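Local coordinates for protein transmembrane protease (Mus musculus, PDB 2E7V) that probably cleaves proteins at the cell surface as a membrane-anchored serine protease, of which this is the SEA domain, an alpha/beta module likely to lie outside the membrane, at residues A[31-34]-A[35-39]. Sequence-based numbering, arbitrary orientation.
Sequences RTLS and ERIEA
Four successive i-to-i+4 backbone bonds join residues 31-34 to 35-39 as one continuous alpha-helical run, from Glu35 N to Arg31 O (2.9 Å) through to Glu38 N to Ser34 O. The straightest, Ile37 N to Leu33 O, has an N-H...O angle of 163°. The run belongs to helix 28-46, which packs on the antiparallel strands of the SEA domain's alpha/beta sandwich. One turn apart, Leu33 and Ile37 cross obliquely, the CD1 end of Ile37 lying 3.8 Å from Leu33 CG, the branch carbon. Leu33 also rests on Pro109, whereas Ile37 and the buried Ser34 face Val59 of strand 54-65. The hydroxyl of Ser34 turns back to hydrogen-bond Tyr30 O. Glu38 sets CG beside its own backbone N (chi1 -75°) and then runs extended, which carries the chain past Ser34 and lets OE1 accept a hydrogen bond from Val59 N, tying helix to strand. Without the carboxylate, as with an alanine here, the Val59 amide would probably lose its partner and the Ser34 carbonyl the chain lying beside it. That chain starts close beside the carbonyl oxygen, with Glu38 CG 3.2 Å from Ser34 O.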
loop_
_atom_site.group_PDB
_atom_site.type_symbol
_atom_site.label_atom_id
_atom_site.label_comp_id
_atom_site.label_asym_id
_atom_site.label_seq_id
_atom_site.Cartn_x
_atom_site.Cartn_y
_atom_site.Cartn_z
ATOM N N ARG A 31 -10.940 4.189 8.695
ATOM C CA ARG A 31 -9.854 5.122 8.966
ATOM C C ARG A 31 -8.597 4.516 9.592
ATOM O O ARG A 31 -7.487 4.916 9.232
ATOM C CB ARG A 31 -10.371 6.295 9.808
ATOM C CG ARG A 31 -11.357 7.157 9.033
ATOM C CD ARG A 31 -11.901 8.334 9.822
ATOM N NE ARG A 31 -12.883 9.078 9.027
ATOM C CZ ARG A 31 -13.370 10.275 9.350
ATOM N NH1 ARG A 31 -12.969 10.884 10.459
ATOM N NH2 ARG A 31 -14.258 10.867 8.561
ATOM N N THR A 32 -8.749 3.557 10.504
ATOM C CA THR A 32 -7.584 2.948 11.139
ATOM C C THR A 32 -6.848 2.026 10.169
ATOM O O THR A 32 -5.615 1.963 10.174
ATOM C CB THR A 32 -7.956 2.169 12.436
ATOM O OG1 THR A 32 -8.798 1.061 12.116
ATOM C CG2 THR A 32 -8.680 3.081 13.408
ATOM N N LEU A 33 -7.596 1.321 9.324
ATOM C CA LEU A 33 -6.965 0.456 8.336
ATOM C C LEU A 33 -6.270 1.332 7.277
ATOM O O LEU A 33 -5.156 1.028 6.850
ATOM C CB LEU A 33 -7.992 -0.457 7.658
ATOM C CG LEU A 33 -7.402 -1.262 6.493
ATOM C CD1 LEU A 33 -6.237 -2.102 7.015
ATOM C CD2 LEU A 33 -8.468 -2.136 5.843
ATOM N N SER A 34 -6.931 2.411 6.860
ATOM C CA SER A 34 -6.354 3.324 5.869
ATOM C C SER A 34 -5.098 3.993 6.412
ATOM O O SER A 34 -4.119 4.188 5.693
ATOM C CB SER A 34 -7.367 4.406 5.473
ATOM O OG SER A 34 -8.334 3.883 4.586
ATOM N N GLU A 35 -5.134 4.329 7.695
ATOM C CA GLU A 35 -4.008 4.980 8.349
ATOM C C GLU A 35 -2.820 4.027 8.463
ATOM O O GLU A 35 -1.677 4.436 8.274
ATOM C CB GLU A 35 -4.443 5.474 9.731
ATOM C CG GLU A 35 -3.340 6.043 10.585
ATOM C CD GLU A 35 -3.875 6.545 11.911
ATOM O OE1 GLU A 35 -4.633 7.543 11.908
ATOM O OE2 GLU A 35 -3.546 5.931 12.951
ATOM N N ARG A 36 -3.090 2.758 8.764
ATOM C CA ARG A 36 -2.027 1.758 8.888
ATOM C C ARG A 36 -1.356 1.540 7.532
ATOM O O ARG A 36 -0.123 1.469 7.429
ATOM C CB ARG A 36 -2.602 0.438 9.414
ATOM C CG ARG A 36 -1.632 -0.750 9.403
ATOM C CD ARG A 36 -0.338 -0.457 10.163
ATOM N NE ARG A 36 0.634 -1.555 10.076
ATOM C CZ ARG A 36 1.933 -1.415 10.342
ATOM N NH1 ARG A 36 2.411 -0.237 10.713
ATOM N NH2 ARG A 36 2.767 -2.445 10.216
ATOM N N ILE A 37 -2.177 1.437 6.494
ATOM C CA ILE A 37 -1.680 1.245 5.135
ATOM C C ILE A 37 -0.826 2.443 4.693
ATOM O O ILE A 37 0.244 2.268 4.085
ATOM C CB ILE A 37 -2.871 1.014 4.158
ATOM C CG1 ILE A 37 -3.469 -0.375 4.416
ATOM C CG2 ILE A 37 -2.402 1.134 2.701
ATOM C CD1 ILE A 37 -4.810 -0.612 3.761
ATOM N N GLU A 38 -1.283 3.651 5.015
ATOM C CA GLU A 38 -0.546 4.873 4.663
ATOM C C GLU A 38 0.788 4.968 5.412
ATOM O O GLU A 38 1.798 5.425 4.865
ATOM C CB GLU A 38 -1.411 6.113 4.952
ATOM C CG GLU A 38 -2.523 6.313 3.917
ATOM C CD GLU A 38 -3.617 7.275 4.359
ATOM O OE1 GLU A 38 -4.627 7.394 3.622
ATOM O OE2 GLU A 38 -3.470 7.908 5.435
ATOM N N ALA A 39 0.787 4.523 6.666
ATOM C CA ALA A 39 1.994 4.539 7.480
ATOM C C ALA A 39 3.018 3.554 6.935
ATOM O O ALA A 39 4.214 3.844 6.905
ATOM C CB ALA A 39 1.654 4.177 8.916
#